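Side-chain contacts in Di-haem cytochrome c peroxidase family protein (Burkholderia thailandensis E264, PDB 6NX0), which carries two covalently bound c-type hemes and probably acts as a peroxidase, reducing hydrogen peroxide with electrons relayed between the hemes: residues S269-A274 with P284-G289; A291-R294 with N300-S303. One frame throughout, in Å; residues are numbered along the deposited sequence.

Contact 1: residues S269-A274 with P284-G289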
ATOM      1  N   SER A 269       0.155  -5.936 -17.188  1.00 12.69           N
ATOM      2  CA  SER A 269       0.017  -5.462 -18.564  1.00 12.31           C
ATOM      3  C   SER A 269       0.908  -4.259 -18.851  1.00 14.47           C
ATOM      4  O   SER A 269       0.655  -3.530 -19.812  1.00 16.95           O
ATOM      5  CB  SER A 269      -1.438  -5.115 -18.865  1.00 16.44           C
ATOM      6  OG  SER A 269      -1.847  -3.969 -18.141  1.00 15.07           O
ATOM      7  N   SER A 270       1.966  -4.061 -18.077  1.00 12.94           N
ATOM      8  CA  SER A 270       2.819  -2.898 -18.250  1.00 13.96           C
ATOM      9  C   SER A 270       3.880  -3.164 -19.311  1.00 18.07           C
ATOM     10  O   SER A 270       4.103  -4.304 -19.731  1.00 14.64           O
ATOM     11  CB  SER A 270       3.488  -2.519 -16.935  1.00 13.11           C
ATOM     12  OG  SER A 270       4.480  -3.473 -16.586  1.00 15.02           O
ATOM     13  N   ARG A 271       4.568  -2.093 -19.713  1.00 14.32           N
ATOM     14  CA  ARG A 271       5.701  -2.257 -20.628  1.00 13.08           C
ATOM     15  C   ARG A 271       6.841  -3.022 -19.964  1.00 15.82           C
ATOM     16  O   ARG A 271       7.533  -3.791 -20.638  1.00 16.51           O
ATOM     17  CB  ARG A 271       6.159  -0.899 -21.164  1.00 12.77           C
ATOM     18  CG  ARG A 271       5.189  -0.372 -22.232  1.00 14.98           C
ATOM     19  CD  ARG A 271       5.624   0.966 -22.871  1.00 17.01           C
ATOM     20  NE  ARG A 271       7.018   0.935 -23.319  1.00 18.46           N
ATOM     21  CZ  ARG A 271       8.041   1.521 -22.695  1.00 16.14           C
ATOM     22  NH1 ARG A 271       7.873   2.253 -21.598  1.00 17.82           N
ATOM     23  NH2 ARG A 271       9.257   1.388 -23.191  1.00 17.27           N
ATOM     24  N   TYR A 272       7.022  -2.880 -18.643  1.00 13.61           N
ATOM     25  CA  TYR A 272       7.980  -3.733 -17.955  1.00 16.17           C
ATOM     26  C   TYR A 272       7.594  -5.207 -18.092  1.00 14.17           C
ATOM     27  O   TYR A 272       8.468  -6.064 -18.307  1.00 16.69           O
ATOM     28  CB  TYR A 272       8.092  -3.315 -16.486  1.00 14.31           C
ATOM     29  CG  TYR A 272       8.950  -4.262 -15.683  1.00 14.25           C
ATOM     30  CD1 TYR A 272      10.330  -4.139 -15.693  1.00 17.36           C
ATOM     31  CD2 TYR A 272       8.379  -5.277 -14.926  1.00 15.06           C
ATOM     32  CE1 TYR A 272      11.132  -5.012 -14.949  1.00 19.38           C
ATOM     33  CE2 TYR A 272       9.163  -6.161 -14.198  1.00 15.51           C
ATOM     34  CZ  TYR A 272      10.542  -6.016 -14.215  1.00 16.98           C
ATOM     35  OH  TYR A 272      11.350  -6.874 -13.491  1.00 21.29           O
ATOM     36  N   ASP A 273       6.299  -5.525 -17.979  1.00 16.71           N
ATOM     37  CA  ASP A 273       5.854  -6.914 -18.138  1.00 14.03           C
ATOM     38  C   ASP A 273       6.087  -7.412 -19.560  1.00 19.72           C
ATOM     39  O   ASP A 273       6.421  -8.583 -19.768  1.00 21.25           O
ATOM     40  CB  ASP A 273       4.385  -7.048 -17.753  1.00 16.20           C
ATOM     41  CG  ASP A 273       4.150  -6.751 -16.293  1.00 16.57           C
ATOM     42  OD1 ASP A 273       4.851  -7.370 -15.448  1.00 18.76           O
ATOM     43  OD2 ASP A 273       3.297  -5.886 -15.997  1.00 15.57           O
ATOM     44  N   ALA A 274       5.937  -6.539 -20.553  1.00 16.90           N
ATOM     45  CA  ALA A 274       6.218  -6.951 -21.926  1.00 19.18           C
ATOM     46  C   ALA A 274       7.706  -7.182 -22.136  1.00 20.34           C
ATOM     47  O   ALA A 274       8.096  -8.018 -22.963  1.00 26.37           O
ATOM     48  CB  ALA A 274       5.692  -5.898 -22.896  1.00 20.37           C
ATOM     49  N   PRO A 284      16.805   2.762 -23.969  1.00 17.37           N
ATOM     50  CA  PRO A 284      18.094   2.826 -23.273  1.00 15.55           C
ATOM     51  C   PRO A 284      18.016   3.527 -21.920  1.00 17.03           C
ATOM     52  O   PRO A 284      18.606   3.035 -20.948  1.00 15.27           O
ATOM     53  CB  PRO A 284      18.981   3.567 -24.278  1.00 17.04           C
ATOM     54  CG  PRO A 284      18.417   3.132 -25.609  1.00 19.57           C
ATOM     55  CD  PRO A 284      16.933   3.062 -25.409  1.00 19.28           C
ATOM     56  N   GLN A 285      17.306   4.654 -21.828  1.00 15.37           N
ATOM     57  CA  GLN A 285      17.171   5.334 -20.543  1.00 13.97           C
ATOM     58  C   GLN A 285      16.471   4.453 -19.525  1.00 13.69           C
ATOM     59  O   GLN A 285      16.881   4.407 -18.360  1.00 12.85           O
ATOM     60  CB  GLN A 285      16.409   6.642 -20.705  1.00 15.59           C
ATOM     61  CG  GLN A 285      16.176   7.326 -19.367  1.00 16.32           C
ATOM     62  CD  GLN A 285      15.424   8.620 -19.476  1.00 14.87           C
ATOM     63  OE1 GLN A 285      14.478   8.742 -20.262  1.00 20.16           O
ATOM     64  NE2 GLN A 285      15.821   9.598 -18.670  1.00 17.01           N
ATOM     65  N   GLU A 286      15.382   3.797 -19.924  1.00 12.27           N
ATOM     66  CA  GLU A 286      14.670   2.905 -18.997  1.00 12.01           C
ATOM     67  C   GLU A 286      15.583   1.785 -18.513  1.00 12.90           C
ATOM     68  O   GLU A 286      15.570   1.420 -17.325  1.00 12.44           O
ATOM     69  CB  GLU A 286      13.395   2.357 -19.659  1.00 13.35           C
ATOM     70  CG  GLU A 286      12.307   3.437 -19.850  1.00 15.79           C
ATOM     71  CD  GLU A 286      11.260   3.109 -20.890  1.00 13.45           C
ATOM     72  OE1 GLU A 286      11.391   2.089 -21.589  1.00 12.83           O
ATOM     73  OE2 GLU A 286      10.264   3.869 -20.981  1.00 16.25           O
ATOM     74  N   MET A 287      16.416   1.247 -19.408  1.00 13.59           N
ATOM     75  CA  MET A 287      17.387   0.236 -19.002  1.00 13.13           C
ATOM     76  C   MET A 287      18.443   0.813 -18.055  1.00 13.50           C
ATOM     77  O   MET A 287      18.871   0.121 -17.120  1.00 15.21           O
ATOM     78  CB  MET A 287      18.039  -0.385 -20.248  1.00 14.92           C
ATOM     79  CG  MET A 287      17.087  -1.206 -21.112  1.00 15.37           C
ATOM     80  SD  MET A 287      16.270  -2.565 -20.268  1.00 20.58           S
ATOM     81  CE  MET A 287      17.654  -3.668 -19.944  1.00 23.03           C
ATOM     82  N   ARG A 288      18.882   2.059 -18.254  1.00 12.14           N
ATOM     83  CA  ARG A 288      19.791   2.659 -17.272  1.00 12.48           C
ATOM     84  C   ARG A 288      19.126   2.739 -15.913  1.00 16.49           C
ATOM     85  O   ARG A 288      19.763   2.494 -14.880  1.00 14.01           O
ATOM     86  CB  ARG A 288      20.251   4.044 -17.703  1.00 15.01           C
ATOM     87  CG  ARG A 288      21.185   4.043 -18.882  1.00 19.08           C
ATOM     88  CD  ARG A 288      21.903   5.361 -19.004  1.00 16.04           C
ATOM     89  NE  ARG A 288      21.027   6.520 -19.118  1.00 16.38           N
ATOM     90  CZ  ARG A 288      20.469   6.932 -20.258  1.00 24.33           C
ATOM     91  NH1 ARG A 288      20.679   6.266 -21.392  1.00 20.59           N
ATOM     92  NH2 ARG A 288      19.690   8.000 -20.263  1.00 23.79           N
ATOM     93  N   GLY A 289      17.859   3.141 -15.888  1.00 14.61           N
ATOM     94  CA  GLY A 289      17.152   3.230 -14.619  1.00 12.53           C
ATOM     95  C   GLY A 289      16.982   1.886 -13.939  1.00 12.73           C
ATOM     96  O   GLY A 289      17.103   1.785 -12.718  1.00 12.14           O
TER
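Arg271 and Glu286 meet across the gap between two helices through a bidentate salt bridge, the guanidinium gripping the carboxylate end-on with one nitrogen to each oxygen. NH2 of Arg271 lies 2.8 Å from OE1 of Glu286 and uses the syn lone pair of that oxygen. NH1 of Arg271 reaches OE2 of Glu286 at 3.0 Å, also on the syn side but 32° out of the carboxylate plane. The two planes lie 41° apart, in keeping with this tilt, while both oxygens stay near the guanidinium plane. The arginine chain bends at its third torsion (chi3 50°), which turns its end to meet the extended glutamate at about a right angle. OE1 of Glu286 has a second partner in the backbone N of Thr283, a bond that should steady the carboxylate.

Behind Arg271, Ser270 caps the start of its helix. The backbone N of Asp273 donates to OG of Ser270 over 3.1 Å, and the backbone N of Ser270 returns a bond of 3.1 Å to OD2 of Asp273. OD1 of Asp273 pairs with Arg373. This reciprocal pattern is a capping box, here joined to a surface salt bridge linking the first turns of helices 271-276 and 284-293.

Contact 2: residues A291-R294 with N300-S303; sequences ALFR and NCMS. With HEC (heme c), chain C.
Cys301 sets its CB over the centre of one face of the Phe293 ring, a CH-pi contact with CB 3.4 Å from the ring centroid and only 13° off its normal. One bond further out, SG of Cys301 is 4.2 Å from the same centroid in an oblique sulfur-aromatic contact. There the side chain ends in its thioether, SG bonded to CAB of the heme at 1.8 Å. The phenyl ring thus packs against the root of a covalent heme attachment. Phe293 reaches it with CG anti to its backbone N (chi1 -165°), which brings the ring end close to Cys301.

Alongside, Met302 N donates to Phe293 O at 3.0 Å. Met302 then folds over the helix end, its SD 3.7 Å from CA of Arg294, while the guanidinium of Arg294 pairs with Asp309. On the heme side, Ser303 OG donates to Asn300 O at 2.8 Å and lies near the methyl CMC.

Cys301 opens the CXXCH heme-binding motif that ends at the axial ligand His305, whose side chain also touches Phe293. The C-terminal end of helix 284-293 is thereby held between this motif and helix 444-455, where Phe453 meets the ring of Phe293 and Leu454 touches its side chain.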
ATOM      1  N   ALA A 291      19.011  -0.598 -14.227  1.00 14.96           N
ATOM      2  CA  ALA A 291      20.309  -0.955 -13.662  1.00 13.89           C
ATOM      3  C   ALA A 291      20.598  -0.170 -12.384  1.00 14.89           C
ATOM      4  O   ALA A 291      21.153  -0.727 -11.429  1.00 15.48           O
ATOM      5  CB  ALA A 291      21.397  -0.740 -14.704  1.00 16.82           C
ATOM      6  N   LEU A 292      20.235   1.119 -12.335  1.00 12.67           N
ATOM      7  CA  LEU A 292      20.398   1.888 -11.099  1.00 11.95           C
ATOM      8  C   LEU A 292      19.547   1.306  -9.978  1.00 13.59           C
ATOM      9  O   LEU A 292      19.963   1.284  -8.813  1.00 10.51           O
ATOM     10  CB  LEU A 292      20.009   3.343 -11.339  1.00 11.51           C
ATOM     11  CG  LEU A 292      21.036   4.119 -12.154  1.00 12.77           C
ATOM     12  CD1 LEU A 292      20.362   5.312 -12.795  1.00 15.28           C
ATOM     13  CD2 LEU A 292      22.186   4.590 -11.273  1.00 14.31           C
ATOM     14  N   PHE A 293      18.332   0.890 -10.321  1.00 13.30           N
ATOM     15  CA  PHE A 293      17.380   0.322  -9.372  1.00 13.00           C
ATOM     16  C   PHE A 293      17.940  -0.899  -8.675  1.00 12.74           C
ATOM     17  O   PHE A 293      17.637  -1.130  -7.496  1.00 12.04           O
ATOM     18  CB  PHE A 293      16.091  -0.020 -10.128  1.00 11.72           C
ATOM     19  CG  PHE A 293      14.895  -0.280  -9.247  1.00 12.08           C
ATOM     20  CD1 PHE A 293      14.590  -1.543  -8.797  1.00 13.01           C
ATOM     21  CD2 PHE A 293      14.056   0.770  -8.914  1.00 11.51           C
ATOM     22  CE1 PHE A 293      13.484  -1.750  -7.984  1.00 11.43           C
ATOM     23  CE2 PHE A 293      12.951   0.572  -8.125  1.00 11.12           C
ATOM     24  CZ  PHE A 293      12.651  -0.680  -7.667  1.00 13.17           C
ATOM     25  N   ARG A 294      18.762  -1.682  -9.385  1.00 10.77           N
ATOM     26  CA  ARG A 294      19.340  -2.923  -8.892  1.00 14.23           C
ATOM     27  C   ARG A 294      20.799  -2.774  -8.489  1.00 13.09           C
ATOM     28  O   ARG A 294      21.451  -3.785  -8.194  1.00 17.22           O
ATOM     29  CB  ARG A 294      19.226  -4.015  -9.954  1.00 17.14           C
ATOM     30  CG  ARG A 294      17.822  -4.408 -10.266  1.00 25.07           C
ATOM     31  CD  ARG A 294      17.776  -5.768 -10.940  1.00 24.51           C
ATOM     32  NE  ARG A 294      18.157  -5.665 -12.332  1.00 31.52           N
ATOM     33  CZ  ARG A 294      17.851  -6.585 -13.238  1.00 35.46           C
ATOM     34  NH1 ARG A 294      18.219  -6.428 -14.512  1.00 27.88           N
ATOM     35  NH2 ARG A 294      17.171  -7.659 -12.855  1.00 27.68           N
ATOM     36  N   ASN A 300      19.980   1.064  -5.071  1.00 12.33           N
ATOM     37  CA  ASN A 300      19.775   0.027  -4.063  1.00 13.06           C
ATOM     38  C   ASN A 300      18.299  -0.193  -3.798  1.00 11.09           C
ATOM     39  O   ASN A 300      17.922  -0.716  -2.745  1.00 11.11           O
ATOM     40  CB  ASN A 300      20.521   0.376  -2.779  1.00 12.10           C
ATOM     41  CG  ASN A 300      20.703  -0.814  -1.865  1.00 13.51           C
ATOM     42  OD1 ASN A 300      20.872  -1.960  -2.313  1.00 13.23           O
ATOM     43  ND2 ASN A 300      20.666  -0.552  -0.560  1.00 15.08           N
ATOM     44  N   CYS A 301      17.455   0.164  -4.775  1.00  9.48           N
ATOM     45  CA  CYS A 301      16.010   0.105  -4.570  1.00 12.28           C
ATOM     46  C   CYS A 301      15.530  -1.323  -4.412  1.00 11.63           C
ATOM     47  O   CYS A 301      14.602  -1.601  -3.639  1.00 11.83           O
ATOM     48  CB  CYS A 301      15.321   0.770  -5.752  1.00 10.05           C
ATOM     49  SG  CYS A 301      15.973   2.348  -6.236  1.00 11.00           S
ATOM     50  N   MET A 302      16.169  -2.249  -5.128  1.00 10.59           N
ATOM     51  CA  MET A 302      15.789  -3.647  -5.174  1.00 10.85           C
ATOM     52  C   MET A 302      15.961  -4.356  -3.841  1.00 12.17           C
ATOM     53  O   MET A 302      15.417  -5.446  -3.676  1.00 13.15           O
ATOM     54  CB  MET A 302      16.637  -4.321  -6.269  1.00 12.12           C
ATOM     55  CG  MET A 302      18.094  -4.681  -5.847  1.00 15.88           C
ATOM     56  SD  MET A 302      19.163  -3.363  -5.238  1.00 13.77           S
ATOM     57  CE  MET A 302      20.549  -4.305  -4.602  1.00 16.43           C
ATOM     58  N   SER A 303      16.722  -3.777  -2.909  1.00 11.80           N
ATOM     59  CA  SER A 303      16.907  -4.396  -1.601  1.00 12.66           C
ATOM     60  C   SER A 303      15.627  -4.403  -0.791  1.00 13.43           C
ATOM     61  O   SER A 303      15.500  -5.209   0.136  1.00 15.42           O
ATOM     62  CB  SER A 303      18.012  -3.686  -0.826  1.00 12.97           C
ATOM     63  OG  SER A 303      17.668  -2.360  -0.484  1.00 13.36           O
TER
HETATM   64 FE   HEC C 602      11.116   2.994  -1.509  1.00 10.03          FE
HETATM   65  CHA HEC C 602       7.994   4.129  -0.663  1.00  9.89           C
HETATM   66  CHB HEC C 602      10.791   4.392  -4.628  1.00 10.47           C
HETATM   67  CHC HEC C 602      14.445   2.453  -2.131  1.00 10.16           C
HETATM   68  CHD HEC C 602      11.366   1.267   1.425  1.00 11.21           C
HETATM   69  NA  HEC C 602       9.648   4.006  -2.478  1.00  9.04           N
HETATM   70  C1A HEC C 602       8.413   4.324  -1.945  1.00  9.81           C
HETATM   71  C2A HEC C 602       7.728   5.132  -2.921  1.00  9.29           C
HETATM   72  C3A HEC C 602       8.455   5.115  -4.044  1.00 10.87           C
HETATM   73  C4A HEC C 602       9.686   4.410  -3.789  1.00  9.90           C
HETATM   74  CMA HEC C 602       8.191   5.894  -5.330  1.00 10.31           C
HETATM   75  CAA HEC C 602       6.290   5.677  -2.766  1.00 11.11           C
HETATM   76  CBA HEC C 602       5.264   4.674  -3.264  1.00  9.30           C
HETATM   77  CGA HEC C 602       3.822   5.061  -3.043  1.00 11.77           C
HETATM   78  O1A HEC C 602       2.969   4.158  -3.298  1.00 18.26           O
HETATM   79  O2A HEC C 602       3.525   6.089  -2.372  1.00 11.29           O
HETATM   80  NB  HEC C 602      12.367   3.316  -3.059  1.00  9.08           N
HETATM   81  C1B HEC C 602      12.007   3.864  -4.292  1.00  9.66           C
HETATM   82  C2B HEC C 602      13.190   3.906  -5.132  1.00 10.33           C
HETATM   83  C3B HEC C 602      14.225   3.440  -4.438  1.00  9.38           C
HETATM   84  C4B HEC C 602      13.712   3.017  -3.142  1.00 10.81           C
HETATM   85  CMB HEC C 602      13.179   4.375  -6.611  1.00 10.66           C
HETATM   86  CAB HEC C 602      15.723   3.390  -4.832  1.00  9.62           C
HETATM   87  CBB HEC C 602      16.252   4.813  -5.126  1.00  9.69           C
HETATM   88  NC  HEC C 602      12.596   1.982  -0.582  1.00  8.16           N
HETATM   89  C1C HEC C 602      13.920   1.943  -0.976  1.00 10.00           C
HETATM   90  C2C HEC C 602      14.646   1.205   0.020  1.00 11.15           C
HETATM   91  C3C HEC C 602      13.781   0.789   0.956  1.00 11.90           C
HETATM   92  C4C HEC C 602      12.475   1.302   0.618  1.00 11.45           C
HETATM   93  CMC HEC C 602      16.153   0.906  -0.132  1.00 11.96           C
HETATM   94  CAC HEC C 602      14.043  -0.234   2.072  1.00 12.13           C
HETATM   95  CBC HEC C 602      15.107   0.351   3.025  1.00 12.63           C
HETATM   96  ND  HEC C 602       9.874   2.708   0.052  1.00  9.15           N
HETATM   97  C1D HEC C 602      10.204   1.956   1.185  1.00 10.19           C
HETATM   98  C2D HEC C 602       9.190   2.177   2.174  1.00 11.42           C
HETATM   99  C3D HEC C 602       8.209   3.116   1.588  1.00 10.60           C
HETATM  100  C4D HEC C 602       8.663   3.367   0.247  1.00 11.10           C
HETATM  101  CMD HEC C 602       9.111   1.584   3.578  1.00 11.05           C
HETATM  102  CAD HEC C 602       6.962   3.690   2.273  1.00 10.05           C
HETATM  103  CBD HEC C 602       7.386   4.907   3.072  1.00  9.15           C
HETATM  104  CGD HEC C 602       6.195   5.745   3.463  1.00  9.16           C
HETATM  105  O1D HEC C 602       5.081   5.494   2.940  1.00  9.81           O
HETATM  106  O2D HEC C 602       6.411   6.774   4.166  1.00 10.00           O

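In the fold
Followed from the N terminus, the chain enters helix 271-276, runs through a short connection and starts helix 284-293. Contact 1 closes this first loop, at the surface. Helix 284-293 then leads the chain from this surface contact to a buried one beside the second heme, where contact 2 closes a second, shorter loop between the helix end and the heme-attachment motif. The two closures follow in series, neither enclosing nor crossing the other, with their centres about 14 Å apart. Helix 284-293 serves both, near its start in contact 1 and at its end in contact 2. It therefore connects helix 271-276 at the periphery with the buried surroundings of the second heme, while helix 444-455 borders it at both levels.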